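Local structure of HIGH affinity ribose transport protein RBSD (Bacillus subtilis, 1OGD) at residues 23-34 / 105-114; 64-74 / 91-101. The protein probably catalyses the interconversion of the beta-pyranose and beta-furanose forms of D-ribose, working as a cytoplasmic sugar-binding homodecamer. All coordinates share one frame; numbering follows the deposited sequence.

Interaction 1 of 2, residues 23-34 / 105-114. With RIP (beta-D-ribopyranose), chain G.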
loop_
_atom_site.group_PDB
_atom_site.type_symbol
_atom_site.label_atom_id
_atom_site.label_comp_id
_atom_site.label_asym_id
_atom_site.label_seq_id
_atom_site.Cartn_x
_atom_site.Cartn_y
_atom_site.Cartn_z
ATOM N N LYS A 23 -17.913 -9.815 16.927
ATOM C CA LYS A 23 -18.636 -8.701 17.525
ATOM C C LYS A 23 -18.583 -7.405 16.732
ATOM O O LYS A 23 -17.583 -7.100 16.075
ATOM C CB LYS A 23 -18.077 -8.428 18.924
ATOM C CG LYS A 23 -18.034 -9.647 19.832
ATOM C CD LYS A 23 -17.209 -9.369 21.074
ATOM C CE LYS A 23 -17.131 -10.587 21.988
ATOM N NZ LYS A 23 -16.586 -11.800 21.300
ATOM N N ILE A 24 -19.678 -6.655 16.781
ATOM C CA ILE A 24 -19.736 -5.351 16.143
ATOM C C ILE A 24 -20.273 -4.430 17.231
ATOM O O ILE A 24 -20.936 -4.887 18.164
ATOM C CB ILE A 24 -20.669 -5.299 14.904
ATOM C CG1 ILE A 24 -22.114 -5.568 15.304
ATOM C CG2 ILE A 24 -20.197 -6.291 13.849
ATOM C CD1 ILE A 24 -23.082 -5.350 14.159
ATOM N N VAL A 25 -19.982 -3.142 17.120
ATOM C CA VAL A 25 -20.422 -2.187 18.122
ATOM C C VAL A 25 -21.315 -1.114 17.519
ATOM O O VAL A 25 -21.059 -0.638 16.415
ATOM C CB VAL A 25 -19.196 -1.492 18.785
ATOM C CG1 VAL A 25 -19.657 -0.520 19.874
ATOM C CG2 VAL A 25 -18.256 -2.538 19.368
ATOM N N ILE A 26 -22.382 -0.762 18.230
ATOM C CA ILE A 26 -23.271 0.309 17.798
ATOM C C ILE A 26 -22.965 1.361 18.846
ATOM O O ILE A 26 -23.075 1.096 20.043
ATOM C CB ILE A 26 -24.756 -0.084 17.873
ATOM C CG1 ILE A 26 -25.035 -1.242 16.911
ATOM C CG2 ILE A 26 -25.619 1.109 17.481
ATOM C CD1 ILE A 26 -26.423 -1.845 17.057
ATOM N N ALA A 27 -22.575 2.550 18.413
ATOM C CA ALA A 27 -22.187 3.574 19.372
ATOM C C ALA A 27 -22.887 4.904 19.241
ATOM O O ALA A 27 -23.433 5.230 18.189
ATOM C CB ALA A 27 -20.676 3.795 19.274
ATOM N N ASP A 28 -22.869 5.672 20.329
ATOM C CA ASP A 28 -23.435 7.010 20.302
ATOM C C ASP A 28 -22.332 7.886 19.710
ATOM O O ASP A 28 -21.237 7.390 19.421
ATOM C CB ASP A 28 -23.858 7.477 21.709
ATOM C CG ASP A 28 -22.719 7.459 22.727
ATOM O OD1 ASP A 28 -22.981 7.015 23.868
ATOM O OD2 ASP A 28 -21.588 7.900 22.416
ATOM N N ALA A 29 -22.613 9.170 19.517
ATOM C CA ALA A 29 -21.648 10.078 18.914
ATOM C C ALA A 29 -20.366 10.355 19.705
ATOM O O ALA A 29 -19.426 10.959 19.174
ATOM C CB ALA A 29 -22.334 11.395 18.573
ATOM N N GLY A 30 -20.305 9.906 20.952
ATOM C CA GLY A 30 -19.127 10.190 21.747
ATOM C C GLY A 30 -18.153 9.061 22.009
ATOM O O GLY A 30 -17.020 9.318 22.400
ATOM N N LEU A 31 -18.567 7.819 21.790
ATOM C CA LEU A 31 -17.690 6.689 22.060
ATOM C C LEU A 31 -16.378 6.721 21.268
ATOM O O LEU A 31 -16.382 6.881 20.048
ATOM C CB LEU A 31 -18.405 5.372 21.756
ATOM C CG LEU A 31 -17.644 4.134 22.233
ATOM C CD1 LEU A 31 -17.766 4.034 23.747
ATOM C CD2 LEU A 31 -18.206 2.884 21.574
ATOM N N PRO A 32 -15.236 6.589 21.957
ATOM C CA PRO A 32 -13.960 6.602 21.234
ATOM C C PRO A 32 -13.796 5.246 20.538
ATOM O O PRO A 32 -14.248 4.220 21.054
ATOM C CB PRO A 32 -12.941 6.809 22.349
ATOM C CG PRO A 32 -13.569 6.050 23.501
ATOM C CD PRO A 32 -15.020 6.504 23.414
ATOM N N VAL A 33 -13.167 5.246 19.368
ATOM C CA VAL A 33 -12.947 4.013 18.612
ATOM C C VAL A 33 -11.481 3.590 18.737
ATOM O O VAL A 33 -10.575 4.345 18.378
ATOM C CB VAL A 33 -13.286 4.214 17.113
ATOM C CG1 VAL A 33 -13.007 2.930 16.331
ATOM C CG2 VAL A 33 -14.744 4.619 16.962
ATOM N N PRO A 34 -11.228 2.374 19.245
ATOM C CA PRO A 34 -9.848 1.901 19.395
ATOM C C PRO A 34 -9.093 1.939 18.064
ATOM O O PRO A 34 -9.703 1.846 16.994
ATOM C CB PRO A 34 -10.024 0.472 19.906
ATOM C CG PRO A 34 -11.355 0.523 20.626
ATOM C CD PRO A 34 -12.192 1.355 19.695
ATOM N N THR A 105 -14.400 -3.415 23.101
ATOM C CA THR A 105 -14.550 -2.875 21.754
ATOM C C THR A 105 -13.286 -3.016 20.908
ATOM O O THR A 105 -13.335 -2.884 19.687
ATOM C CB THR A 105 -14.958 -1.379 21.772
ATOM O OG1 THR A 105 -13.897 -0.589 22.323
ATOM C CG2 THR A 105 -16.229 -1.185 22.590
ATOM N N LYS A 106 -12.156 -3.278 21.551
ATOM C CA LYS A 106 -10.898 -3.431 20.823
ATOM C C LYS A 106 -10.927 -4.707 19.978
ATOM O O LYS A 106 -10.144 -4.863 19.043
ATOM C CB LYS A 106 -9.725 -3.476 21.810
ATOM C CG LYS A 106 -9.616 -2.231 22.683
ATOM C CD LYS A 106 -8.530 -2.350 23.745
ATOM C CE LYS A 106 -7.146 -2.493 23.129
ATOM N NZ LYS A 106 -6.100 -2.581 24.184
ATOM N N ASP A 107 -11.845 -5.611 20.309
ATOM C CA ASP A 107 -11.987 -6.877 19.592
ATOM C C ASP A 107 -13.083 -6.853 18.535
ATOM O O ASP A 107 -13.248 -7.814 17.785
ATOM C CB ASP A 107 -12.270 -8.015 20.574
ATOM C CG ASP A 107 -11.056 -8.396 21.383
ATOM O OD1 ASP A 107 -10.004 -8.671 20.765
ATOM O OD2 ASP A 107 -11.146 -8.425 22.630
ATOM N N ALA A 108 -13.829 -5.757 18.478
ATOM C CA ALA A 108 -14.917 -5.616 17.518
ATOM C C ALA A 108 -14.417 -5.563 16.080
ATOM O O ALA A 108 -13.326 -5.059 15.810
ATOM C CB ALA A 108 -15.712 -4.360 17.827
ATOM N N LYS A 109 -15.225 -6.078 15.156
ATOM C CA LYS A 109 -14.874 -6.070 13.747
ATOM C C LYS A 109 -15.142 -4.676 13.201
ATOM O O LYS A 109 -14.602 -4.282 12.174
ATOM C CB LYS A 109 -15.715 -7.095 12.974
ATOM C CG LYS A 109 -15.504 -8.532 13.411
ATOM C CD LYS A 109 -14.071 -8.974 13.160
ATOM C CE LYS A 109 -13.805 -10.360 13.723
ATOM N NZ LYS A 109 -12.387 -10.774 13.503
ATOM N N ALA A 110 -15.976 -3.923 13.903
ATOM C CA ALA A 110 -16.313 -2.578 13.467
ATOM C C ALA A 110 -17.134 -1.854 14.516
ATOM O O ALA A 110 -17.762 -2.476 15.383
ATOM C CB ALA A 110 -17.103 -2.634 12.156
ATOM N N VAL A 111 -17.115 -0.530 14.430
ATOM C CA VAL A 111 -17.885 0.311 15.325
ATOM C C VAL A 111 -18.774 1.128 14.411
ATOM O O VAL A 111 -18.298 1.753 13.465
ATOM C CB VAL A 111 -16.987 1.261 16.154
ATOM C CG1 VAL A 111 -17.854 2.216 16.976
ATOM C CG2 VAL A 111 -16.088 0.451 17.077
ATOM N N ILE A 112 -20.077 1.091 14.674
ATOM C CA ILE A 112 -21.029 1.843 13.879
ATOM C C ILE A 112 -21.433 3.062 14.698
ATOM O O ILE A 112 -22.047 2.945 15.759
ATOM C CB ILE A 112 -22.255 0.978 13.543
ATOM C CG1 ILE A 112 -21.784 -0.323 12.886
ATOM C CG2 ILE A 112 -23.173 1.724 12.608
ATOM C CD1 ILE A 112 -22.827 -1.409 12.821
ATOM N N ARG A 113 -21.063 4.238 14.207
ATOM C CA ARG A 113 -21.359 5.475 14.904
ATOM C C ARG A 113 -22.704 6.046 14.471
ATOM O O ARG A 113 -22.926 6.296 13.290
ATOM C CB ARG A 113 -20.248 6.500 14.639
ATOM C CG ARG A 113 -20.388 7.794 15.421
ATOM C CD ARG A 113 -19.183 8.700 15.184
ATOM N NE ARG A 113 -19.222 9.904 16.005
ATOM C CZ ARG A 113 -19.300 11.141 15.524
ATOM N NH1 ARG A 113 -19.350 11.358 14.216
ATOM N NH2 ARG A 113 -19.323 12.172 16.356
ATOM N N THR A 114 -23.598 6.244 15.436
ATOM C CA THR A 114 -24.916 6.802 15.153
ATOM C C THR A 114 -24.899 8.272 15.577
ATOM O O THR A 114 -23.887 8.768 16.078
ATOM C CB THR A 114 -26.013 6.076 15.946
ATOM O OG1 THR A 114 -25.844 6.340 17.342
ATOM C CG2 THR A 114 -25.935 4.573 15.715
HETATM C C1 RIP G . -18.291 8.128 25.752
HETATM C C2 RIP G . -19.664 7.722 25.280
HETATM C C3 RIP G . -20.535 7.387 26.481
HETATM C C4 RIP G . -20.601 8.494 27.526
HETATM C C5 RIP G . -19.171 8.831 27.932
HETATM O O1 RIP G . -17.580 7.027 26.280
HETATM O O2 RIP G . -20.200 8.800 24.543
HETATM O O3 RIP G . -21.827 7.031 26.063
HETATM O O4 RIP G . -21.202 9.661 26.999
HETATM O O5 RIP G . -18.330 9.136 26.798
HETATM O O HOH W 1 -14.998 -9.866 16.945
HETATM O O HOH W 2 -18.495 7.788 18.312
HETATM O O HOH W 3 -14.139 2.244 23.008
#

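Interaction 2 of 2, residues 64-74 / 91-101. With RIP (beta-D-ribopyranose), chain G.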
loop_
_atom_site.group_PDB
_atom_site.type_symbol
_atom_site.label_atom_id
_atom_site.label_comp_id
_atom_site.label_asym_id
_atom_site.label_seq_id
_atom_site.Cartn_x
_atom_site.Cartn_y
_atom_site.Cartn_z
ATOM N N VAL A 64 -28.098 -12.443 16.392
ATOM C CA VAL A 64 -27.405 -12.084 17.627
ATOM C C VAL A 64 -27.645 -13.104 18.738
ATOM O O VAL A 64 -28.794 -13.426 19.046
ATOM C CB VAL A 64 -27.877 -10.706 18.127
ATOM C CG1 VAL A 64 -27.093 -10.305 19.363
ATOM C CG2 VAL A 64 -27.729 -9.665 17.010
ATOM N N GLU A 65 -26.571 -13.612 19.342
ATOM C CA GLU A 65 -26.721 -14.578 20.428
ATOM C C GLU A 65 -26.465 -13.964 21.799
ATOM O O GLU A 65 -26.781 -14.568 22.822
ATOM C CB GLU A 65 -25.795 -15.784 20.239
ATOM C CG GLU A 65 -24.311 -15.464 20.219
ATOM C CD GLU A 65 -23.443 -16.706 20.372
ATOM O OE1 GLU A 65 -23.911 -17.811 20.015
ATOM O OE2 GLU A 65 -22.289 -16.577 20.838
ATOM N N LYS A 66 -25.901 -12.761 21.826
ATOM C CA LYS A 66 -25.614 -12.099 23.094
ATOM C C LYS A 66 -25.379 -10.608 22.887
ATOM O O LYS A 66 -24.740 -10.200 21.916
ATOM C CB LYS A 66 -24.384 -12.731 23.745
ATOM C CG LYS A 66 -24.003 -12.142 25.091
ATOM C CD LYS A 66 -22.750 -12.820 25.622
ATOM C CE LYS A 66 -22.325 -12.247 26.961
ATOM N NZ LYS A 66 -21.073 -12.884 27.460
ATOM N N VAL A 67 -25.908 -9.805 23.803
ATOM C CA VAL A 67 -25.764 -8.358 23.739
ATOM C C VAL A 67 -24.992 -7.908 24.970
ATOM O O VAL A 67 -25.154 -8.472 26.054
ATOM C CB VAL A 67 -27.136 -7.654 23.730
ATOM C CG1 VAL A 67 -26.952 -6.162 23.504
ATOM C CG2 VAL A 67 -28.028 -8.254 22.646
ATOM N N ILE A 68 -24.146 -6.897 24.801
ATOM C CA ILE A 68 -23.350 -6.383 25.908
ATOM C C ILE A 68 -23.467 -4.867 25.954
ATOM O O ILE A 68 -23.250 -4.188 24.952
ATOM C CB ILE A 68 -21.864 -6.775 25.753
ATOM C CG1 ILE A 68 -21.745 -8.293 25.624
ATOM C CG2 ILE A 68 -21.061 -6.293 26.952
ATOM C CD1 ILE A 68 -20.349 -8.780 25.316
ATOM N N ALA A 69 -23.834 -4.345 27.119
ATOM C CA ALA A 69 -23.975 -2.907 27.307
ATOM C C ALA A 69 -23.335 -2.526 28.637
ATOM O O ALA A 69 -22.982 -3.394 29.430
ATOM C CB ALA A 69 -25.450 -2.518 27.300
ATOM N N ALA A 70 -23.171 -1.232 28.876
ATOM C CA ALA A 70 -22.576 -0.772 30.124
ATOM C C ALA A 70 -23.675 -0.618 31.172
ATOM O O ALA A 70 -24.761 -0.120 30.871
ATOM C CB ALA A 70 -21.861 0.562 29.910
ATOM N N ALA A 71 -23.391 -1.052 32.396
ATOM C CA ALA A 71 -24.359 -0.956 33.486
ATOM C C ALA A 71 -24.889 0.472 33.600
ATOM O O ALA A 71 -26.083 0.691 33.822
ATOM C CB ALA A 71 -23.708 -1.381 34.801
ATOM N N GLU A 72 -23.992 1.438 33.431
ATOM C CA GLU A 72 -24.339 2.850 33.513
ATOM C C GLU A 72 -25.566 3.239 32.699
ATOM O O GLU A 72 -26.249 4.212 33.033
ATOM C CB GLU A 72 -23.161 3.719 33.060
ATOM C CG GLU A 72 -21.953 3.709 33.984
ATOM C CD GLU A 72 -21.110 2.460 33.857
ATOM O OE1 GLU A 72 -20.039 2.409 34.498
ATOM O OE2 GLU A 72 -21.508 1.530 33.122
ATOM N N ILE A 73 -25.849 2.498 31.632
ATOM C CA ILE A 73 -26.994 2.822 30.786
ATOM C C ILE A 73 -28.329 2.721 31.528
ATOM O O ILE A 73 -29.250 3.490 31.262
ATOM C CB ILE A 73 -27.041 1.921 29.524
ATOM C CG1 ILE A 73 -27.988 2.536 28.492
ATOM C CG2 ILE A 73 -27.500 0.515 29.890
ATOM C CD1 ILE A 73 -28.088 1.753 27.201
ATOM N N LYS A 74 -28.425 1.778 32.462
ATOM C CA LYS A 74 -29.647 1.585 33.239
ATOM C C LYS A 74 -30.006 2.806 34.081
ATOM O O LYS A 74 -31.180 3.099 34.294
ATOM C CB LYS A 74 -29.507 0.381 34.172
ATOM C CG LYS A 74 -29.424 -0.972 33.491
ATOM C CD LYS A 74 -29.311 -2.066 34.546
ATOM C CE LYS A 74 -29.239 -3.452 33.933
ATOM N NZ LYS A 74 -29.153 -4.515 34.976
ATOM N N GLN A 91 -32.276 -13.091 23.485
ATOM C CA GLN A 91 -30.831 -13.048 23.646
ATOM C C GLN A 91 -30.411 -12.779 25.083
ATOM O O GLN A 91 -31.181 -12.250 25.888
ATOM C CB GLN A 91 -30.221 -11.973 22.744
ATOM C CG GLN A 91 -30.357 -12.243 21.260
ATOM C CD GLN A 91 -31.796 -12.247 20.796
ATOM O OE1 GLN A 91 -32.511 -11.252 20.938
ATOM N NE2 GLN A 91 -32.232 -13.370 20.237
ATOM N N GLU A 92 -29.174 -13.154 25.387
ATOM C CA GLU A 92 -28.593 -12.949 26.705
ATOM C C GLU A 92 -28.005 -11.539 26.768
ATOM O O GLU A 92 -27.158 -11.175 25.952
ATOM C CB GLU A 92 -27.488 -13.975 26.947
ATOM C CG GLU A 92 -26.663 -13.717 28.191
ATOM C CD GLU A 92 -25.457 -14.624 28.277
ATOM O OE1 GLU A 92 -24.687 -14.499 29.253
ATOM O OE2 GLU A 92 -25.277 -15.461 27.365
ATOM N N ILE A 93 -28.457 -10.745 27.732
ATOM C CA ILE A 93 -27.957 -9.387 27.879
ATOM C C ILE A 93 -27.033 -9.283 29.085
ATOM O O ILE A 93 -27.451 -9.495 30.222
ATOM C CB ILE A 93 -29.110 -8.383 28.038
ATOM C CG1 ILE A 93 -30.010 -8.439 26.805
ATOM C CG2 ILE A 93 -28.560 -6.976 28.214
ATOM C CD1 ILE A 93 -31.191 -7.495 26.863
ATOM N N GLU A 94 -25.772 -8.957 28.826
ATOM C CA GLU A 94 -24.778 -8.828 29.879
ATOM C C GLU A 94 -24.365 -7.367 30.074
ATOM O O GLU A 94 -24.166 -6.631 29.104
ATOM C CB GLU A 94 -23.558 -9.689 29.538
ATOM C CG GLU A 94 -22.399 -9.549 30.504
ATOM C CD GLU A 94 -21.231 -10.451 30.143
ATOM O OE1 GLU A 94 -20.833 -10.464 28.960
ATOM O OE2 GLU A 94 -20.705 -11.141 31.041
ATOM N N TYR A 95 -24.253 -6.952 31.334
ATOM C CA TYR A 95 -23.858 -5.588 31.664
ATOM C C TYR A 95 -22.494 -5.553 32.326
ATOM O O TYR A 95 -22.178 -6.391 33.170
ATOM C CB TYR A 95 -24.875 -4.933 32.599
ATOM C CG TYR A 95 -26.217 -4.691 31.964
ATOM C CD1 TYR A 95 -27.182 -5.694 31.925
ATOM C CD2 TYR A 95 -26.514 -3.466 31.381
ATOM C CE1 TYR A 95 -28.415 -5.479 31.316
ATOM C CE2 TYR A 95 -27.738 -3.238 30.769
ATOM C CZ TYR A 95 -28.685 -4.249 30.740
ATOM O OH TYR A 95 -29.897 -4.023 30.128
ATOM N N LEU A 96 -21.688 -4.573 31.936
ATOM C CA LEU A 96 -20.352 -4.403 32.484
ATOM C C LEU A 96 -20.160 -2.925 32.750
ATOM O O LEU A 96 -20.965 -2.103 32.319
ATOM C CB LEU A 96 -19.299 -4.863 31.476
ATOM C CG LEU A 96 -19.420 -6.270 30.897
ATOM C CD1 LEU A 96 -18.348 -6.458 29.840
ATOM C CD2 LEU A 96 -19.274 -7.300 32.001
ATOM N N SER A 97 -19.097 -2.581 33.463
ATOM C CA SER A 97 -18.819 -1.181 33.730
ATOM C C SER A 97 -18.423 -0.598 32.379
ATOM O O SER A 97 -17.977 -1.329 31.494
ATOM C CB SER A 97 -17.662 -1.043 34.724
ATOM O OG SER A 97 -16.466 -1.588 34.193
ATOM N N HIS A 98 -18.591 0.707 32.215
ATOM C CA HIS A 98 -18.242 1.353 30.957
ATOM C C HIS A 98 -16.775 1.127 30.597
ATOM O O HIS A 98 -16.429 1.013 29.421
ATOM C CB HIS A 98 -18.523 2.852 31.034
ATOM C CG HIS A 98 -18.329 3.563 29.732
ATOM N ND1 HIS A 98 -19.128 3.330 28.632
ATOM C CD2 HIS A 98 -17.423 4.492 29.350
ATOM C CE1 HIS A 98 -18.720 4.087 27.628
ATOM N NE2 HIS A 98 -17.687 4.801 28.037
ATOM N N GLU A 99 -15.915 1.059 31.608
ATOM C CA GLU A 99 -14.490 0.848 31.375
ATOM C C GLU A 99 -14.207 -0.517 30.763
ATOM O O GLU A 99 -13.436 -0.625 29.810
ATOM C CB GLU A 99 -13.703 1.007 32.678
ATOM C CG GLU A 99 -13.690 2.426 33.215
ATOM C CD GLU A 99 -13.193 3.427 32.185
ATOM O OE1 GLU A 99 -12.059 3.260 31.685
ATOM O OE2 GLU A 99 -13.939 4.384 31.875
ATOM N N GLU A 100 -14.822 -1.558 31.314
ATOM C CA GLU A 100 -14.629 -2.904 30.786
ATOM C C GLU A 100 -15.209 -2.951 29.377
ATOM O O GLU A 100 -14.645 -3.580 28.482
ATOM C CB GLU A 100 -15.344 -3.937 31.653
ATOM C CG GLU A 100 -14.907 -3.970 33.101
ATOM C CD GLU A 100 -15.660 -5.025 33.893
ATOM O OE1 GLU A 100 -15.451 -6.229 33.623
ATOM O OE2 GLU A 100 -16.470 -4.651 34.772
ATOM N N PHE A 101 -16.343 -2.280 29.197
ATOM C CA PHE A 101 -17.018 -2.222 27.906
ATOM C C PHE A 101 -16.055 -1.733 26.827
ATOM O O PHE A 101 -15.899 -2.375 25.785
ATOM C CB PHE A 101 -18.216 -1.271 27.987
ATOM C CG PHE A 101 -19.018 -1.188 26.717
ATOM C CD1 PHE A 101 -19.967 -2.158 26.413
ATOM C CD2 PHE A 101 -18.819 -0.142 25.823
ATOM C CE1 PHE A 101 -20.707 -2.085 25.237
ATOM C CE2 PHE A 101 -19.553 -0.061 24.647
ATOM C CZ PHE A 101 -20.500 -1.035 24.352
HETATM C C1 RIP G . -18.291 8.128 25.752
HETATM C C2 RIP G . -19.664 7.722 25.280
HETATM C C3 RIP G . -20.535 7.387 26.481
HETATM C C4 RIP G . -20.601 8.494 27.526
HETATM C C5 RIP G . -19.171 8.831 27.932
HETATM O O1 RIP G . -17.580 7.027 26.280
HETATM O O2 RIP G . -20.200 8.800 24.543
HETATM O O3 RIP G . -21.827 7.031 26.063
HETATM O O4 RIP G . -21.202 9.661 26.999
HETATM O O5 RIP G . -18.330 9.136 26.798
#

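Interaction 1 of 2, residues 23-34 / 105-114
Strands 23-27 and 110-113 are parallel neighbours in the mixed sheet, pairing Val25 with Val111 and Ala27 with Arg113, and the loop leaving the first strand supplies part of the ribose pocket. The ladder runs through Ile112 N to Val25 O and Ala27 N to Ile112 O (2.7 Å). At its end Ala27 O is held twice, by Thr114 N and by Thr114 OG1 (2.8 Å), which reach it from opposite faces of the carbonyl plane. Val111 lies between Val25 and Val33: the Val33 and Val111 side chains lie alongside each other in opposing senses, CG2 of Val33 3.9 Å from CG1 of Val111; packing is tighter where Val25 CG2 meets Ala108 CB at 3.5 Å. Arg113, extended with CG anti to the backbone N (chi1 -175°), brings the edge of its guanidinium to Ala29 O. NH2 lies 3.1 Å from that Ala29 O, on a lone pair, while NH1 forms a salt bridge with Asp41. The loop thus fixed carries Asp28, whose OD1 accepts a very short bond from ribose O3 (2.5 Å) and whose OD2 accepts from ribose O2 (2.7 Å) and, in an Asx turn, from Gly30 N. With an alanine in place of Asp28, ribose O2 and O3 would probably each lose the carboxylate oxygen that accepts from them, and Gly30 N its side-chain partner. Strand 123-127 flanks strand 23-27 on its other edge, strand 38-41 borders 110-113, and helices 9-17 and 51-61 lie over the face bearing Ile24, Ile26 and Ile112.

Interaction 2 of 2, residues 64-74 / 91-101
A beta-alpha-beta crossover brings strand 66-70 alongside strand 92-96, Val67 beside Ile93 and Ala69 beside Tyr95, and its polar groups are matched almost step by step. Val67 N gives to Glu92 O, Glu94 N to Val67 O, Ala69 N to Glu94 O and Leu96 N to Ala69 O; Ala71 N closes the ladder on Leu96 O at 2.6 Å. On the face with Lys66, the extended lysine sets NZ 2.9 Å from Glu94 OE1, a salt bridge entering from above the carboxylate plane, while Glu92 OE1 stays farther from that NZ, at 4.3 Å. Glu72 bends at chi2 (77°), which brings its carboxylate to the backbone N and CB of His98. Its OE1 accepts from His98 N (3.2 Å, N-H...O 172°), meeting a donor in the first turn of helix 98-104, whose dipole would probably stabilise the negative charge. Ser97, the N-cap of that helix, accepts weakly through OG from Glu100 N and donates to Glu100 OE2 at 3.1 Å. His98 itself reaches the sugar: NE2 is 2.8 Å from ribose O1, with either able to donate. On the sheet face away from Lys66, Lys74 of helix 72-76 lies over one face of the Tyr95 ring, CE 3.3 Å from the ring centroid in a CH-pi contact and NZ 4.0 Å from it in a cation-pi one; Tyr95 OH is hydrogen-bonded to Glu85. Strand 92-96 forms one edge of the sheet within the chain, strand 123-127 runs antiparallel on the other side of 64-70, and Leu104 of helix 98-104 packs on Ile68 and Leu96.

Overall arrangement
Interactions 1 and 2 belong to one mixed sheet, their centres about 13 Å apart. Between their strand pairs runs the antiparallel strand 123-127, which bonds to 23-27 on one side and 64-70 on the other. Along the chain interaction 2 is nested within the loop closed by interaction 1, and helix 98-104, which begins in interaction 2, leads directly towards strand 110-113. The two meet where Leu31 CD1 packs on His98 CE1 at 4.0 Å, and both touch the same ribose. Asn122 of this chain and His20 of a second subunit also hydrogen-bond that sugar, so the pocket is built from loops and a helix start at the ends of different strands, completed by that subunit.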